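Local coordinates for regulator of G-protein signaling 1 (PDB 2BV1) that speeds GTP hydrolysis by G protein alpha subunits, driving them into the inactive GDP-bound form and so damping G protein-coupled receptor signalling, at residues A17-W22 / L137-D142; I89-R94 / D112-V117. One frame throughout, in Å; residues are numbered along the deposited sequence.

Contact 1 of 2, residues A17-W22 / L137-D142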
loop_
_atom_site.group_PDB
_atom_site.type_symbol
_atom_site.label_atom_id
_atom_site.label_comp_id
_atom_site.label_asym_id
_atom_site.label_seq_id
_atom_site.Cartn_x
_atom_site.Cartn_y
_atom_site.Cartn_z
ATOM N N ALA A 17 -5.318 19.874 -11.086
ATOM C CA ALA A 17 -4.011 19.520 -11.657
ATOM C C ALA A 17 -3.402 18.396 -10.859
ATOM O O ALA A 17 -2.963 17.399 -11.427
ATOM C CB ALA A 17 -3.082 20.708 -11.705
ATOM N N GLU A 18 -3.417 18.522 -9.526
ATOM C CA GLU A 18 -2.809 17.503 -8.674
ATOM C C GLU A 18 -3.495 16.168 -8.813
ATOM O O GLU A 18 -2.836 15.144 -8.937
ATOM C CB GLU A 18 -2.818 17.956 -7.185
ATOM C CG GLU A 18 -2.283 16.944 -6.205
ATOM C CD GLU A 18 -0.879 16.443 -6.558
ATOM O OE1 GLU A 18 -0.047 17.250 -7.041
ATOM O OE2 GLU A 18 -0.598 15.249 -6.318
ATOM N N VAL A 19 -4.821 16.184 -8.765
ATOM C CA VAL A 19 -5.613 14.995 -8.892
ATOM C C VAL A 19 -5.404 14.371 -10.305
ATOM O O VAL A 19 -5.370 13.161 -10.415
ATOM C CB VAL A 19 -7.082 15.297 -8.657
ATOM C CG1 VAL A 19 -7.982 14.074 -8.998
ATOM C CG2 VAL A 19 -7.286 15.793 -7.226
ATOM N N MET A 20 -5.271 15.190 -11.368
ATOM C CA MET A 20 -4.853 14.678 -12.709
ATOM C C MET A 20 -3.508 13.921 -12.666
ATOM O O MET A 20 -3.364 12.875 -13.278
ATOM C CB MET A 20 -4.727 15.813 -13.762
ATOM C CG MET A 20 -5.970 16.574 -14.140
ATOM S SD MET A 20 -5.800 18.050 -15.276
ATOM C CE MET A 20 -4.318 17.572 -16.192
ATOM N N GLN A 21 -2.511 14.477 -11.983
ATOM C CA GLN A 21 -1.205 13.854 -11.817
ATOM C C GLN A 21 -1.180 12.430 -11.231
ATOM O O GLN A 21 -0.281 11.633 -11.544
ATOM C CB GLN A 21 -0.279 14.770 -11.011
ATOM C CG GLN A 21 0.284 15.958 -11.807
ATOM C CD GLN A 21 1.324 15.552 -12.857
ATOM O OE1 GLN A 21 2.436 15.083 -12.530
ATOM N NE2 GLN A 21 0.974 15.750 -14.130
ATOM N N TRP A 22 -2.162 12.126 -10.396
ATOM C CA TRP A 22 -2.324 10.798 -9.810
ATOM C C TRP A 22 -2.558 9.719 -10.883
ATOM O O TRP A 22 -2.296 8.544 -10.622
ATOM C CB TRP A 22 -3.515 10.744 -8.858
ATOM C CG TRP A 22 -3.464 11.724 -7.684
ATOM C CD1 TRP A 22 -2.410 12.447 -7.271
ATOM C CD2 TRP A 22 -4.531 12.014 -6.780
ATOM N NE1 TRP A 22 -2.735 13.187 -6.164
ATOM C CE2 TRP A 22 -4.037 12.957 -5.845
ATOM C CE3 TRP A 22 -5.848 11.560 -6.662
ATOM C CZ2 TRP A 22 -4.823 13.497 -4.826
ATOM C CZ3 TRP A 22 -6.638 12.079 -5.596
ATOM C CH2 TRP A 22 -6.126 13.056 -4.728
ATOM N N LEU A 137 -13.140 10.184 -10.597
ATOM C CA LEU A 137 -13.597 11.034 -11.695
ATOM C C LEU A 137 -14.489 12.183 -11.208
ATOM O O LEU A 137 -14.325 13.310 -11.675
ATOM C CB LEU A 137 -14.269 10.176 -12.773
ATOM C CG LEU A 137 -13.307 9.211 -13.502
ATOM C CD1 LEU A 137 -13.996 8.222 -14.376
ATOM C CD2 LEU A 137 -12.309 10.001 -14.305
ATOM N N ASN A 138 -15.365 11.924 -10.230
ATOM C CA ASN A 138 -16.116 13.016 -9.545
ATOM C C ASN A 138 -15.200 14.025 -8.905
ATOM O O ASN A 138 -15.346 15.217 -9.136
ATOM C CB ASN A 138 -17.151 12.473 -8.513
ATOM C CG ASN A 138 -18.354 11.740 -9.189
ATOM O OD1 ASN A 138 -18.570 11.882 -10.379
ATOM N ND2 ASN A 138 -19.107 10.964 -8.419
ATOM N N LEU A 139 -14.237 13.557 -8.109
ATOM C CA LEU A 139 -13.299 14.461 -7.439
ATOM C C LEU A 139 -12.627 15.366 -8.466
ATOM O O LEU A 139 -12.619 16.580 -8.335
ATOM C CB LEU A 139 -12.239 13.686 -6.657
ATOM C CG LEU A 139 -11.269 14.495 -5.805
ATOM C CD1 LEU A 139 -12.028 15.225 -4.606
ATOM C CD2 LEU A 139 -10.108 13.682 -5.278
ATOM N N LEU A 140 -12.091 14.738 -9.509
ATOM C CA LEU A 140 -11.376 15.437 -10.576
ATOM C C LEU A 140 -12.231 16.505 -11.256
ATOM O O LEU A 140 -11.823 17.664 -11.343
ATOM C CB LEU A 140 -10.879 14.405 -11.602
ATOM C CG LEU A 140 -10.141 14.893 -12.832
ATOM C CD1 LEU A 140 -8.983 15.854 -12.480
ATOM C CD2 LEU A 140 -9.653 13.708 -13.667
ATOM N N ASN A 141 -13.420 16.114 -11.704
ATOM C CA ASN A 141 -14.261 16.992 -12.504
ATOM C C ASN A 141 -14.889 18.120 -11.701
ATOM O O ASN A 141 -14.911 19.266 -12.142
ATOM C CB ASN A 141 -15.308 16.159 -13.249
ATOM C CG ASN A 141 -14.707 15.508 -14.511
ATOM O OD1 ASN A 141 -14.668 16.139 -15.578
ATOM N ND2 ASN A 141 -14.183 14.293 -14.373
ATOM N N ASP A 142 -15.352 17.800 -10.500
ATOM C CA ASP A 142 -16.025 18.787 -9.650
ATOM C C ASP A 142 -15.058 19.851 -9.103
ATOM O O ASP A 142 -15.494 20.914 -8.649
ATOM C CB ASP A 142 -16.795 18.057 -8.543
ATOM C CG ASP A 142 -17.918 17.172 -9.098
ATOM O OD1 ASP A 142 -18.200 17.279 -10.313
ATOM O OD2 ASP A 142 -18.535 16.368 -8.354
#
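The first and last helices of the chain, 16-21 and 134-142, meet where V19 packs against L139 and L140. The axes of 17-21 and 137-142 approach to 9.3 Å, their directions 147° apart, and the contact is apolar, with no hydrogen bond across it. V19 puts one methyl on each leucine: CG1 lies 3.9 Å from L140 CB, while CG2 turns to L139 CD2. A branched residue suits this place because it serves both neighbours from one CB. L140 holds CG opposite its own backbone N (chi1 178°), which brings CD1 to within 3.5 Å of M20 CG, the two side chains crossing nearly at right angles. The forked end of L139 lets CD2 touch W22 as well as V19, obliquely, at 3.8 Å from W22 CZ3. Tryptophan suits its place by being broad: one face lies against V19 CA, the six-membered ring meets L139, and NE1 donates to E18 OE2 on the anti side of the carboxylate, in a bent bond (133°). A leucine in place of W22 would probably leave E18 OE2 without this donor and open a gap beside L139 CD2. Hydrogen bonds from Y136 to V19 O and from Y127 to W22 O tie this segment to helices 134-142 and 112-131. Such antiparallel pairing of the chain's two ends belongs to the terminal subdomain of the all-helical RGS fold.

Contact 2 of 2, residues I89-R94 / D112-V117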
loop_
_atom_site.group_PDB
_atom_site.type_symbol
_atom_site.label_atom_id
_atom_site.label_comp_id
_atom_site.label_asym_id
_atom_site.label_seq_id
_atom_site.Cartn_x
_atom_site.Cartn_y
_atom_site.Cartn_z
ATOM N N ILE A 89 -2.436 -10.666 2.661
ATOM C CA ILE A 89 -2.060 -10.110 1.387
ATOM C C ILE A 89 -1.788 -11.253 0.399
ATOM O O ILE A 89 -1.383 -12.362 0.798
ATOM C CB ILE A 89 -0.825 -9.165 1.500
ATOM C CG1 ILE A 89 0.411 -9.918 2.018
ATOM C CG2 ILE A 89 -1.156 -7.950 2.358
ATOM C CD1 ILE A 89 1.671 -9.109 2.036
ATOM N N ASN A 90 -2.050 -10.958 -0.879
ATOM C CA ASN A 90 -1.951 -11.937 -1.964
ATOM C C ASN A 90 -0.549 -11.956 -2.560
ATOM O O ASN A 90 -0.337 -11.524 -3.696
ATOM C CB ASN A 90 -2.905 -11.594 -3.104
ATOM C CG ASN A 90 -4.309 -12.012 -2.863
ATOM O OD1 ASN A 90 -4.600 -13.176 -2.567
ATOM N ND2 ASN A 90 -5.228 -11.068 -3.091
ATOM N N ILE A 91 0.418 -12.418 -1.795
ATOM C CA ILE A 91 1.750 -12.699 -2.337
ATOM C C ILE A 91 1.754 -14.174 -2.580
ATOM O O ILE A 91 0.895 -14.886 -2.059
ATOM C CB ILE A 91 2.909 -12.288 -1.416
ATOM C CG1 ILE A 91 2.819 -13.004 -0.053
ATOM C CG2 ILE A 91 2.917 -10.791 -1.262
ATOM C CD1 ILE A 91 3.830 -12.451 1.006
ATOM N N ASP A 92 2.685 -14.616 -3.421
ATOM C CA ASP A 92 2.829 -16.016 -3.729
ATOM C C ASP A 92 3.495 -16.713 -2.536
ATOM O O ASP A 92 4.189 -16.094 -1.715
ATOM C CB ASP A 92 3.688 -16.191 -4.993
ATOM C CG ASP A 92 5.098 -15.656 -4.783
ATOM O OD1 ASP A 92 5.293 -14.421 -4.808
ATOM O OD2 ASP A 92 5.978 -16.467 -4.512
ATOM N N PHE A 93 3.290 -18.012 -2.496
ATOM C CA PHE A 93 3.832 -18.912 -1.507
ATOM C C PHE A 93 5.333 -18.779 -1.212
ATOM O O PHE A 93 5.718 -18.829 -0.040
ATOM C CB PHE A 93 3.502 -20.345 -1.929
ATOM C CG PHE A 93 4.051 -21.370 -1.046
ATOM C CD1 PHE A 93 3.448 -21.646 0.160
ATOM C CD2 PHE A 93 5.182 -22.093 -1.416
ATOM C CE1 PHE A 93 3.977 -22.618 1.000
ATOM C CE2 PHE A 93 5.714 -23.051 -0.586
ATOM C CZ PHE A 93 5.107 -23.327 0.621
ATOM N N ARG A 94 6.158 -18.621 -2.257
ATOM C CA ARG A 94 7.624 -18.574 -2.085
ATOM C C ARG A 94 8.047 -17.256 -1.467
ATOM O O ARG A 94 8.918 -17.231 -0.606
ATOM C CB ARG A 94 8.408 -18.835 -3.402
ATOM C CG ARG A 94 8.466 -20.304 -3.757
ATOM C CD ARG A 94 9.208 -20.574 -5.073
ATOM N NE ARG A 94 9.019 -21.956 -5.512
ATOM C CZ ARG A 94 9.199 -22.369 -6.770
ATOM N NH1 ARG A 94 9.566 -21.507 -7.718
ATOM N NH2 ARG A 94 8.962 -23.632 -7.078
ATOM N N ASP A 112 10.833 -5.886 1.545
ATOM C CA ASP A 112 11.043 -5.352 0.181
ATOM C C ASP A 112 10.466 -6.251 -0.923
ATOM O O ASP A 112 9.876 -5.762 -1.877
ATOM C CB ASP A 112 12.527 -5.164 -0.087
ATOM C CG ASP A 112 13.104 -3.923 0.606
ATOM O OD1 ASP A 112 12.367 -3.202 1.312
ATOM O OD2 ASP A 112 14.303 -3.679 0.404
ATOM N N GLU A 113 10.622 -7.557 -0.787
ATOM C CA GLU A 113 10.131 -8.484 -1.810
ATOM C C GLU A 113 8.603 -8.514 -1.812
ATOM O O GLU A 113 7.950 -8.376 -2.854
ATOM C CB GLU A 113 10.702 -9.894 -1.609
ATOM C CG GLU A 113 12.037 -10.166 -2.287
ATOM C CD GLU A 113 12.483 -11.622 -2.135
ATOM O OE1 GLU A 113 11.597 -12.532 -2.044
ATOM O OE2 GLU A 113 13.721 -11.861 -2.106
ATOM N N ALA A 114 8.025 -8.689 -0.630
ATOM C CA ALA A 114 6.579 -8.721 -0.484
ATOM C C ALA A 114 5.962 -7.385 -0.865
ATOM O O ALA A 114 4.895 -7.331 -1.500
ATOM C CB ALA A 114 6.175 -9.135 0.922
ATOM N N GLN A 115 6.671 -6.312 -0.573
ATOM C CA GLN A 115 6.154 -4.962 -0.825
ATOM C C GLN A 115 6.092 -4.749 -2.360
ATOM O O GLN A 115 5.155 -4.190 -2.887
ATOM C CB GLN A 115 7.053 -3.921 -0.203
ATOM C CG GLN A 115 6.466 -2.512 -0.342
ATOM C CD GLN A 115 7.280 -1.417 0.324
ATOM O OE1 GLN A 115 8.446 -1.600 0.646
ATOM N NE2 GLN A 115 6.649 -0.255 0.532
ATOM N N LYS A 116 7.140 -5.194 -3.037
ATOM C CA LYS A 116 7.206 -5.092 -4.469
ATOM C C LYS A 116 6.079 -5.848 -5.147
ATOM O O LYS A 116 5.448 -5.326 -6.023
ATOM C CB LYS A 116 8.558 -5.525 -4.955
ATOM C CG LYS A 116 8.824 -5.087 -6.399
ATOM N N VAL A 117 5.816 -7.077 -4.734
ATOM C CA VAL A 117 4.707 -7.840 -5.257
ATOM C C VAL A 117 3.403 -7.045 -5.093
ATOM O O VAL A 117 2.587 -6.903 -6.039
ATOM C CB VAL A 117 4.587 -9.242 -4.570
ATOM C CG1 VAL A 117 3.302 -9.974 -5.004
ATOM C CG2 VAL A 117 5.784 -10.094 -4.877
#
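The loop 89-92 passes alongside the first turns of helix 112-131, with the CA atoms of I91 and V117 6.4 Å apart and no hydrogen bond between the segments. N90 is the centre of an inverse gamma turn, closed by a weak bond from I91 N to I89 O, and the chain straightens again before helix 93-103 begins. I91 carries most of the 89-94 side. Its CG1 sits between the backbone N and the carbonyl carbon (chi1 59°); CG2 lies 3.8 Å from V117 CG1 and also near the A114 carbonyl, whereas CD1 extends to A114 CB at 4.1 Å. A114 and V117 are three residues apart, so they fall on neighbouring turns of one helix face. Alanine suits the first position because its single methyl leaves room for the long arm of the isoleucine, and F54 of helix 50-62 and T99 of helix 93-103 also touch it. Within the all-helical RGS domain, this places the connection from helix 69-81 to helix 93-103 against helix 112-131. V117 meets I91 at about a right angle; its CG1 is anti to the backbone N (chi1 173°), which carries that methyl to 4.1 Å from I91 CA as well. D92 OD1 is hydrogen-bonded to T95 OG1 and makes only a loose contact with V117 CG2, at 4.4 Å. As N-cap of helix 93-103, D92 has a carboxylate short enough to fold back to the first turn, where OD2 accepts a weak bond from R94 N (3.1 Å, 122°).

The two contacts lie on opposite sides of the chain's centre, their own centres 30 Å apart and their nearest atoms about 17 Å apart, so neither touches the other. Along the chain contact 2 is nested within contact 1: residues 89-94 and 112-117 both fall between 17-22 and 137-142. In the RGS fold contact 1 belongs to the terminal subdomain, where the two ends of the chain meet, and contact 2 to the four-helix bundle of helices 50-62, 69-81, 93-103 and 112-131. Helix 112-131 links them, since it begins in contact 2 and is followed directly by helix 134-142, which carries the second half of contact 1.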